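Local coordinates for protein abietadiene synthase, chloroplastic (Abies grandis, PDB 3S9V) that belongs to the terpene synthases, mainly helical proteins with an N-terminal terpene synthase domain and a metal-binding domain, and is chloroplastic, at residues L100-I105 with A143-P148; T134-M139 with Y171-L176; G150-F155 with K177-K182. All blocks are in the same frame, centred on the assembly; numbering follows the deposited sequence.

In the fold
The three contacts form a compact cluster in the first part of the chain, their centres about 12 to 13 Å apart. Contact 1 joins the start of helix 101-117 to the loop before helix 151-164, contact 2 the end of helix 122-136 to the start of helix 174-187, and contact 3 helices 151-164 and 174-187. Along the chain the segments of contact 2 alternate with those of contacts 1 and 3, while both segments of contact 1 come before those of contact 3. Four successive helices thus share one core: Tyr102 of contact 1 packs on Met139 of contact 2 and Phe151 of contact 3, and Phe155 of contact 3 packs on Leu176 of contact 2.

Contact 1. Residues L100-I105 with A143-P148; sequences LAYDRI and ADSHRP
Tyr102 reaches from the first turn of helix 101-117 into the irregular segment 143-148 and meets four consecutive residues, Ser145 to Pro148. Its CG lies anti to the carbonyl carbon (chi1 -68°), which sends the ring out toward the loop, where the CG methylene of Arg147 sits over one face, offset toward the rim near CE1 and CZ. This is a CH-pi contact, with Arg147 CG 4.1 Å from the centroid of the Tyr102 ring. The arginine chain runs extended from CG to NE and then turns, so that its charged end comes to the phenol end of the tyrosine. There the two planes stand 58° apart, too steep for a stack, and Tyr102 CE2 lies above one face of the guanidinium. Tyr102 OH comes within 2.6 Å of Arg147 NH1, but the direction is unfavourable, and the closeness does not count as a hydrogen bond. The loop carrying these residues connects helix 122-136 to helix 151-164 in a helical domain consistent with the gamma domain of plant terpene synthases, and the tyrosine packs it against the first turn of helix 101-117. Ser145 OG approaches the ring obliquely, 3.3 Å from Tyr102 CE1, while its hydrogen bond goes to the carbonyl of Glu142. At the backbone end of the tyrosine, Pro148 crosses the side chain at about a right angle: Pro148 CD is 3.4 Å from Tyr102 CB, a snug fit for a rigid apolar ring. Leu100, at the N-cap position, turns its fork toward the loop (chi1 -176°), so that Leu100 CD1 meets Ser145 CB at 4.0 Å and Leu100 CD2 meets Pro148 CG at 4.1 Å. Leu448, from a short strand, packs on both Leu100 and Pro148, extending this buried apolar patch.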
loop_
_atom_site.group_PDB
_atom_site.type_symbol
_atom_site.label_atom_id
_atom_site.label_comp_id
_atom_site.label_asym_id
_atom_site.label_seq_id
_atom_site.Cartn_x
_atom_site.Cartn_y
_atom_site.Cartn_z
ATOM N N LEU A 100 18.332 -4.171 -21.830
ATOM C CA LEU A 100 18.916 -5.021 -20.801
ATOM C C LEU A 100 19.751 -6.011 -21.602
ATOM O O LEU A 100 19.225 -6.744 -22.441
ATOM C CB LEU A 100 17.845 -5.759 -19.995
ATOM C CG LEU A 100 18.425 -6.589 -18.835
ATOM C CD1 LEU A 100 19.043 -5.667 -17.768
ATOM C CD2 LEU A 100 17.334 -7.447 -18.222
ATOM N N ALA A 101 21.055 -6.013 -21.372
ATOM C CA ALA A 101 21.936 -6.902 -22.110
ATOM C C ALA A 101 21.451 -8.350 -22.103
ATOM O O ALA A 101 21.269 -8.950 -23.169
ATOM C CB ALA A 101 23.365 -6.810 -21.551
ATOM N N TYR A 102 21.233 -8.912 -20.915
ATOM C CA TYR A 102 20.779 -10.304 -20.817
ATOM C C TYR A 102 19.563 -10.575 -21.697
ATOM O O TYR A 102 19.529 -11.549 -22.442
ATOM C CB TYR A 102 20.440 -10.654 -19.370
ATOM C CG TYR A 102 21.638 -10.705 -18.455
ATOM C CD1 TYR A 102 21.685 -9.928 -17.303
ATOM C CD2 TYR A 102 22.720 -11.540 -18.735
ATOM C CE1 TYR A 102 22.779 -9.973 -16.444
ATOM C CE2 TYR A 102 23.823 -11.597 -17.882
ATOM C CZ TYR A 102 23.843 -10.808 -16.736
ATOM O OH TYR A 102 24.916 -10.844 -15.878
ATOM N N ASP A 103 18.567 -9.703 -21.595
ATOM C CA ASP A 103 17.333 -9.797 -22.369
ATOM C C ASP A 103 17.638 -9.896 -23.871
ATOM O O ASP A 103 17.174 -10.815 -24.545
ATOM C CB ASP A 103 16.471 -8.558 -22.065
ATOM C CG ASP A 103 15.139 -8.528 -22.828
ATOM O OD1 ASP A 103 14.265 -9.387 -22.578
ATOM O OD2 ASP A 103 14.962 -7.618 -23.671
ATOM N N ARG A 104 18.426 -8.958 -24.392
ATOM C CA ARG A 104 18.757 -8.947 -25.813
ATOM C C ARG A 104 19.511 -10.177 -26.313
ATOM O O ARG A 104 19.150 -10.735 -27.348
ATOM C CB ARG A 104 19.547 -7.682 -26.168
ATOM C CG ARG A 104 18.786 -6.381 -25.922
ATOM C CD ARG A 104 17.441 -6.369 -26.652
ATOM N NE ARG A 104 16.702 -5.142 -26.378
ATOM C CZ ARG A 104 17.056 -3.939 -26.825
ATOM N NH1 ARG A 104 18.139 -3.796 -27.580
ATOM N NH2 ARG A 104 16.336 -2.873 -26.505
ATOM N N ILE A 105 20.552 -10.610 -25.605
ATOM C CA ILE A 105 21.290 -11.787 -26.060
ATOM C C ILE A 105 20.467 -13.060 -25.928
ATOM O O ILE A 105 20.654 -14.001 -26.696
ATOM C CB ILE A 105 22.623 -11.991 -25.298
ATOM C CG1 ILE A 105 22.366 -12.118 -23.799
ATOM C CG2 ILE A 105 23.564 -10.844 -25.591
ATOM C CD1 ILE A 105 23.604 -12.457 -23.006
ATOM N N ALA A 143 27.502 -6.502 -15.455
ATOM C CA ALA A 143 27.504 -7.401 -14.301
ATOM C C ALA A 143 26.587 -6.946 -13.166
ATOM O O ALA A 143 25.988 -7.776 -12.481
ATOM C CB ALA A 143 28.931 -7.569 -13.780
ATOM N N ASP A 144 26.484 -5.634 -12.970
ATOM C CA ASP A 144 25.639 -5.074 -11.917
ATOM C C ASP A 144 24.154 -5.089 -12.263
ATOM O O ASP A 144 23.317 -4.757 -11.418
ATOM C CB ASP A 144 26.068 -3.639 -11.597
ATOM C CG ASP A 144 27.286 -3.581 -10.695
ATOM O OD1 ASP A 144 28.257 -4.322 -10.952
ATOM O OD2 ASP A 144 27.273 -2.787 -9.732
ATOM N N SER A 145 23.826 -5.459 -13.499
ATOM C CA SER A 145 22.429 -5.523 -13.916
ATOM C C SER A 145 21.833 -6.817 -13.362
ATOM O O SER A 145 22.566 -7.746 -13.012
ATOM C CB SER A 145 22.316 -5.509 -15.444
ATOM O OG SER A 145 22.783 -6.722 -16.012
ATOM N N HIS A 146 20.508 -6.875 -13.287
ATOM C CA HIS A 146 19.825 -8.051 -12.761
ATOM C C HIS A 146 19.614 -9.152 -13.797
ATOM O O HIS A 146 19.192 -8.894 -14.925
ATOM C CB HIS A 146 18.485 -7.633 -12.160
ATOM C CG HIS A 146 18.607 -6.556 -11.131
ATOM N ND1 HIS A 146 19.422 -6.675 -10.025
ATOM C CD2 HIS A 146 18.037 -5.331 -11.047
ATOM C CE1 HIS A 146 19.350 -5.570 -9.305
ATOM N NE2 HIS A 146 18.516 -4.738 -9.904
ATOM N N ARG A 147 19.923 -10.382 -13.398
ATOM C CA ARG A 147 19.778 -11.549 -14.264
ATOM C C ARG A 147 18.306 -11.926 -14.404
ATOM O O ARG A 147 17.606 -12.055 -13.404
ATOM C CB ARG A 147 20.542 -12.739 -13.671
ATOM C CG ARG A 147 21.839 -13.104 -14.382
ATOM C CD ARG A 147 22.511 -14.298 -13.705
ATOM N NE ARG A 147 23.611 -14.844 -14.500
ATOM C CZ ARG A 147 24.745 -14.201 -14.769
ATOM N NH1 ARG A 147 24.945 -12.974 -14.305
ATOM N NH2 ARG A 147 25.681 -14.786 -15.509
ATOM N N PRO A 148 17.822 -12.115 -15.645
ATOM C CA PRO A 148 16.421 -12.484 -15.894
ATOM C C PRO A 148 16.126 -13.842 -15.272
ATOM O O PRO A 148 17.033 -14.651 -15.107
ATOM C CB PRO A 148 16.336 -12.533 -17.421
ATOM C CG PRO A 148 17.394 -11.579 -17.856
ATOM C CD PRO A 148 18.535 -11.906 -16.915
#

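Contact 2. Residues T134-M139 with Y171-L176; sequences TQAGKM and YDLPFL
The ring of Phe175 receives Met139 on one face: Met139 CB stands over the centre, 3.9 Å from the Phe175 centroid and 9° off the ring normal, a CH-pi contact of nearly vertical approach. The next carbon leans toward one side of the ring, with Met139 CG 3.7 Å from Phe175 CE2. Bends at chi2 and chi3 curl the thioether round, bringing the terminal methyl to the far end, where Met139 CE lies 4.1 Å from Phe175 CZ. The sulfur takes an oblique place in this Met-aromatic contact, with Met139 SD 5.2 Å from the centroid of the Phe175 ring. A flexible, unbranched methionine suits a flat aromatic face because its chain can mould itself along the surface. The sulfur also accepts a weak hydrogen bond from Gln135 NE2 within its own segment. Around the ring, Arg147 touches Phe175 from the loop 143-148, and Tyr102 touches both Met139 and Phe175.

A second patch, of aliphatic side chains, lies alongside. Ala136, at the end of helix 122-136, is small enough to let two leucines come close: its CB is 3.8 Å from Leu173 CD1 and 3.9 Å from Leu176 CD1. Leu173 CD1 also rests against the Ala136 carbonyl and the amide of Gly137, where the chain leaves the helix. Leu173 holds the N-cap position of helix 174-187 and is partly exposed, whereas Leu176 turns inward toward Phe155 and Leu159. The C-terminal end of one helix thus packs on the first turn of another, consistent with the alpha-helical gamma domain of plant terpene synthases.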
loop_
_atom_site.group_PDB
_atom_site.type_symbol
_atom_site.label_atom_id
_atom_site.label_comp_id
_atom_site.label_asym_id
_atom_site.label_seq_id
_atom_site.Cartn_x
_atom_site.Cartn_y
_atom_site.Cartn_z
ATOM N N THR A 134 28.955 -8.927 -30.776
ATOM C CA THR A 134 29.402 -7.658 -30.222
ATOM C C THR A 134 28.968 -7.523 -28.769
ATOM O O THR A 134 29.738 -7.088 -27.914
ATOM C CB THR A 134 28.845 -6.466 -31.009
ATOM O OG1 THR A 134 29.167 -6.615 -32.397
ATOM C CG2 THR A 134 29.450 -5.170 -30.490
ATOM N N GLN A 135 27.731 -7.908 -28.490
ATOM C CA GLN A 135 27.199 -7.823 -27.138
ATOM C C GLN A 135 27.826 -8.864 -26.205
ATOM O O GLN A 135 28.007 -8.607 -25.015
ATOM C CB GLN A 135 25.680 -8.003 -27.163
ATOM C CG GLN A 135 25.041 -7.855 -25.799
ATOM C CD GLN A 135 25.285 -6.486 -25.208
ATOM O OE1 GLN A 135 24.806 -5.478 -25.735
ATOM N NE2 GLN A 135 26.045 -6.437 -24.115
ATOM N N ALA A 136 28.159 -10.038 -26.738
ATOM C CA ALA A 136 28.748 -11.086 -25.910
ATOM C C ALA A 136 30.084 -10.651 -25.312
ATOM O O ALA A 136 30.431 -11.050 -24.203
ATOM C CB ALA A 136 28.923 -12.373 -26.726
ATOM N N GLY A 137 30.820 -9.820 -26.046
ATOM C CA GLY A 137 32.110 -9.350 -25.571
ATOM C C GLY A 137 32.076 -8.172 -24.611
ATOM O O GLY A 137 33.128 -7.711 -24.168
ATOM N N LYS A 138 30.885 -7.679 -24.282
ATOM C CA LYS A 138 30.748 -6.541 -23.368
ATOM C C LYS A 138 29.959 -6.894 -22.107
ATOM O O LYS A 138 29.594 -6.015 -21.324
ATOM C CB LYS A 138 30.048 -5.375 -24.073
ATOM C CG LYS A 138 30.773 -4.849 -25.300
ATOM C CD LYS A 138 30.115 -3.584 -25.846
ATOM C CE LYS A 138 28.683 -3.834 -26.299
ATOM N NZ LYS A 138 28.096 -2.644 -26.982
ATOM N N MET A 139 29.706 -8.185 -21.913
ATOM C CA MET A 139 28.939 -8.654 -20.765
ATOM C C MET A 139 29.574 -8.367 -19.407
ATOM O O MET A 139 28.910 -8.462 -18.374
ATOM C CB MET A 139 28.661 -10.154 -20.903
ATOM C CG MET A 139 27.724 -10.493 -22.056
ATOM S SD MET A 139 26.225 -9.457 -22.070
ATOM C CE MET A 139 25.361 -10.097 -20.672
ATOM N N TYR A 171 32.032 -18.814 -28.644
ATOM C CA TYR A 171 31.965 -19.810 -27.579
ATOM C C TYR A 171 33.137 -19.765 -26.612
ATOM O O TYR A 171 32.978 -20.062 -25.427
ATOM C CB TYR A 171 31.874 -21.218 -28.170
ATOM C CG TYR A 171 30.674 -21.428 -29.059
ATOM C CD1 TYR A 171 29.379 -21.308 -28.557
ATOM C CD2 TYR A 171 30.830 -21.722 -30.410
ATOM C CE1 TYR A 171 28.274 -21.473 -29.378
ATOM C CE2 TYR A 171 29.730 -21.892 -31.240
ATOM C CZ TYR A 171 28.456 -21.763 -30.720
ATOM O OH TYR A 171 27.367 -21.900 -31.553
ATOM N N ASP A 172 34.315 -19.400 -27.107
ATOM C CA ASP A 172 35.497 -19.356 -26.254
ATOM C C ASP A 172 35.579 -18.166 -25.317
ATOM O O ASP A 172 36.470 -18.108 -24.473
ATOM C CB ASP A 172 36.763 -19.427 -27.102
ATOM C CG ASP A 172 36.893 -20.746 -27.825
ATOM O OD1 ASP A 172 36.719 -21.788 -27.158
ATOM O OD2 ASP A 172 37.168 -20.747 -29.046
ATOM N N LEU A 173 34.670 -17.209 -25.463
ATOM C CA LEU A 173 34.680 -16.060 -24.570
ATOM C C LEU A 173 34.464 -16.580 -23.155
ATOM O O LEU A 173 33.595 -17.422 -22.925
ATOM C CB LEU A 173 33.563 -15.077 -24.919
ATOM C CG LEU A 173 33.804 -14.112 -26.075
ATOM C CD1 LEU A 173 32.594 -13.203 -26.228
ATOM C CD2 LEU A 173 35.056 -13.292 -25.801
ATOM N N PRO A 174 35.253 -16.089 -22.188
ATOM C CA PRO A 174 35.092 -16.551 -20.807
ATOM C C PRO A 174 33.627 -16.581 -20.384
ATOM O O PRO A 174 33.129 -17.615 -19.942
ATOM C CB PRO A 174 35.920 -15.545 -20.017
ATOM C CG PRO A 174 37.054 -15.289 -20.944
ATOM C CD PRO A 174 36.350 -15.112 -22.284
ATOM N N PHE A 175 32.932 -15.458 -20.545
ATOM C CA PHE A 175 31.523 -15.377 -20.166
ATOM C C PHE A 175 30.671 -16.541 -20.680
ATOM O O PHE A 175 29.949 -17.175 -19.913
ATOM C CB PHE A 175 30.903 -14.072 -20.663
ATOM C CG PHE A 175 29.426 -13.967 -20.381
ATOM C CD1 PHE A 175 28.962 -13.760 -19.083
ATOM C CD2 PHE A 175 28.495 -14.116 -21.407
ATOM C CE1 PHE A 175 27.595 -13.704 -18.812
ATOM C CE2 PHE A 175 27.126 -14.063 -21.146
ATOM C CZ PHE A 175 26.677 -13.857 -19.844
ATOM N N LEU A 176 30.753 -16.815 -21.977
ATOM C CA LEU A 176 29.961 -17.880 -22.573
ATOM C C LEU A 176 30.444 -19.273 -22.211
ATOM O O LEU A 176 29.634 -20.175 -21.975
ATOM C CB LEU A 176 29.925 -17.708 -24.088
ATOM C CG LEU A 176 29.232 -16.400 -24.480
ATOM C CD1 LEU A 176 29.274 -16.197 -25.985
ATOM C CD2 LEU A 176 27.796 -16.432 -23.974
#

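Contact 3. Residues G150-F155 with K177-K182; sequences GFEIVF and KQIIEK
Helices 151-164 and 174-187 cross steeply here, at -105°, the axes of their short segments coming within 9.2 Å of each other, and Glu152 and Ile179 are the residues whose CA atoms lie nearest. Ile179 supplies the apolar centre. With CG1 anti to the backbone nitrogen (chi1 -160°) and the chain extended beyond it, its CD1 methyl projects to the other helix between two phenylalanines one turn apart. Ile179 CD1 lies 3.4 Å from Phe151 CE2 and 4.0 Å from Phe155 CD2, meeting both rings obliquely, and the isoleucine crosses each side chain at about a right angle. The two aromatics also pack on each other: Phe155 CB stands 3.6 Å above one face of the Phe151 ring, and Phe151 CZ lies over a face of the Phe155 ring. Phenylalanine suits both places because its ring is broad enough to touch Ile179 and also Ile105 of helix 101-117.

Toward solvent the contact turns polar. Lys182, one turn after Ile179, is extended along its whole length, which brings its ammonium group across to the carboxylate of Glu152. Lys182 NZ donates to the syn lone pair of Glu152 OE2 at 2.7 Å, a hydrogen-bonded salt bridge. The same oxygen has a long, weak ion pair with Arg147, so two positive groups would tend to favour a charged carboxylate. Gly150, at the N-cap position, has the positive phi (77°) that glycine adopts easily, and its carbonyl receives the amides of both Ile153 and Val154 as the helix begins. An isoleucine methyl flanked by two aromatic rings, with an ion pair at the rim, joins two consecutive helices in steep packing, consistent with the alpha-barrel fold of the helical gamma domain in plant terpene synthases.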
loop_
_atom_site.group_PDB
_atom_site.type_symbol
_atom_site.label_atom_id
_atom_site.label_comp_id
_atom_site.label_asym_id
_atom_site.label_seq_id
_atom_site.Cartn_x
_atom_site.Cartn_y
_atom_site.Cartn_z
ATOM N N GLY A 150 15.647 -17.442 -14.540
ATOM C CA GLY A 150 16.059 -18.664 -15.205
ATOM C C GLY A 150 17.118 -18.498 -16.273
ATOM O O GLY A 150 17.375 -19.443 -17.030
ATOM N N PHE A 151 17.748 -17.321 -16.334
ATOM C CA PHE A 151 18.769 -17.065 -17.349
ATOM C C PHE A 151 19.853 -18.127 -17.422
ATOM O O PHE A 151 20.128 -18.669 -18.492
ATOM C CB PHE A 151 19.457 -15.719 -17.127
ATOM C CG PHE A 151 20.399 -15.337 -18.247
ATOM C CD1 PHE A 151 19.912 -14.768 -19.420
ATOM C CD2 PHE A 151 21.763 -15.574 -18.135
ATOM C CE1 PHE A 151 20.769 -14.435 -20.468
ATOM C CE2 PHE A 151 22.633 -15.248 -19.178
ATOM C CZ PHE A 151 22.131 -14.674 -20.348
ATOM N N GLU A 152 20.470 -18.408 -16.280
ATOM C CA GLU A 152 21.550 -19.381 -16.198
ATOM C C GLU A 152 21.142 -20.818 -16.522
ATOM O O GLU A 152 21.982 -21.701 -16.663
ATOM C CB GLU A 152 22.210 -19.288 -14.817
ATOM C CG GLU A 152 22.917 -17.937 -14.611
ATOM C CD GLU A 152 23.654 -17.820 -13.283
ATOM O OE1 GLU A 152 22.992 -17.836 -12.219
ATOM O OE2 GLU A 152 24.901 -17.705 -13.307
ATOM N N ILE A 153 19.848 -21.054 -16.655
ATOM C CA ILE A 153 19.383 -22.386 -16.998
ATOM C C ILE A 153 19.085 -22.425 -18.490
ATOM O O ILE A 153 19.542 -23.298 -19.219
ATOM C CB ILE A 153 18.100 -22.736 -16.227
ATOM C CG1 ILE A 153 18.458 -23.190 -14.811
ATOM C CG2 ILE A 153 17.316 -23.808 -16.973
ATOM C CD1 ILE A 153 17.244 -23.538 -13.954
ATOM N N VAL A 154 18.327 -21.435 -18.928
ATOM C CA VAL A 154 17.893 -21.315 -20.305
ATOM C C VAL A 154 18.915 -20.817 -21.340
ATOM O O VAL A 154 18.937 -21.294 -22.477
ATOM C CB VAL A 154 16.624 -20.428 -20.333
ATOM C CG1 VAL A 154 16.383 -19.898 -21.710
ATOM C CG2 VAL A 154 15.414 -21.253 -19.836
ATOM N N PHE A 155 19.771 -19.875 -20.964
ATOM C CA PHE A 155 20.737 -19.355 -21.921
ATOM C C PHE A 155 21.823 -20.360 -22.348
ATOM O O PHE A 155 22.121 -20.489 -23.535
ATOM C CB PHE A 155 21.382 -18.074 -21.374
ATOM C CG PHE A 155 22.291 -17.383 -22.355
ATOM C CD1 PHE A 155 21.782 -16.816 -23.515
ATOM C CD2 PHE A 155 23.654 -17.288 -22.107
ATOM C CE1 PHE A 155 22.615 -16.160 -24.419
ATOM C CE2 PHE A 155 24.498 -16.633 -23.005
ATOM C CZ PHE A 155 23.977 -16.067 -24.163
ATOM N N LYS A 177 31.759 -19.454 -22.156
ATOM C CA LYS A 177 32.303 -20.761 -21.814
ATOM C C LYS A 177 32.007 -21.100 -20.357
ATOM O O LYS A 177 31.664 -22.231 -20.032
ATOM C CB LYS A 177 33.817 -20.803 -22.045
ATOM C CG LYS A 177 34.406 -22.178 -21.777
ATOM C CD LYS A 177 35.924 -22.170 -21.683
ATOM C CE LYS A 177 36.434 -23.544 -21.252
ATOM N NZ LYS A 177 37.900 -23.559 -21.004
ATOM N N GLN A 178 32.131 -20.112 -19.482
ATOM C CA GLN A 178 31.890 -20.321 -18.059
ATOM C C GLN A 178 30.426 -20.415 -17.641
ATOM O O GLN A 178 30.114 -21.039 -16.626
ATOM C CB GLN A 178 32.579 -19.221 -17.251
ATOM C CG GLN A 178 34.083 -19.404 -17.114
ATOM C CD GLN A 178 34.794 -18.101 -16.820
ATOM O OE1 GLN A 178 34.303 -17.276 -16.049
ATOM N NE2 GLN A 178 35.961 -17.911 -17.430
ATOM N N ILE A 179 29.517 -19.810 -18.396
ATOM C CA ILE A 179 28.122 -19.902 -17.996
ATOM C C ILE A 179 27.597 -21.307 -18.297
ATOM O O ILE A 179 26.699 -21.804 -17.616
ATOM C CB ILE A 179 27.251 -18.838 -18.696
ATOM C CG1 ILE A 179 25.959 -18.642 -17.908
ATOM C CG2 ILE A 179 26.933 -19.261 -20.117
ATOM C CD1 ILE A 179 25.124 -17.490 -18.399
ATOM N N ILE A 180 28.170 -21.950 -19.309
ATOM C CA ILE A 180 27.767 -23.308 -19.667
ATOM C C ILE A 180 28.237 -24.259 -18.571
ATOM O O ILE A 180 27.498 -25.146 -18.138
ATOM C CB ILE A 180 28.385 -23.745 -21.013
ATOM C CG1 ILE A 180 27.728 -22.973 -22.159
ATOM C CG2 ILE A 180 28.209 -25.243 -21.211
ATOM C CD1 ILE A 180 28.391 -23.187 -23.499
ATOM N N GLU A 181 29.469 -24.064 -18.116
ATOM C CA GLU A 181 30.033 -24.898 -17.063
ATOM C C GLU A 181 29.235 -24.752 -15.769
ATOM O O GLU A 181 28.989 -25.737 -15.062
ATOM C CB GLU A 181 31.494 -24.512 -16.813
ATOM C CG GLU A 181 32.156 -25.281 -15.680
ATOM C CD GLU A 181 33.550 -24.768 -15.359
ATOM O OE1 GLU A 181 34.178 -25.297 -14.415
ATOM O OE2 GLU A 181 34.015 -23.835 -16.052
ATOM N N LYS A 182 28.829 -23.521 -15.464
ATOM C CA LYS A 182 28.071 -23.249 -14.251
ATOM C C LYS A 182 26.685 -23.878 -14.310
ATOM O O LYS A 182 26.179 -24.362 -13.300
ATOM C CB LYS A 182 27.944 -21.741 -14.022
ATOM C CG LYS A 182 27.296 -21.391 -12.696
ATOM C CD LYS A 182 27.158 -19.886 -12.500
ATOM C CE LYS A 182 26.448 -19.569 -11.183
ATOM N NZ LYS A 182 26.269 -18.106 -10.966
#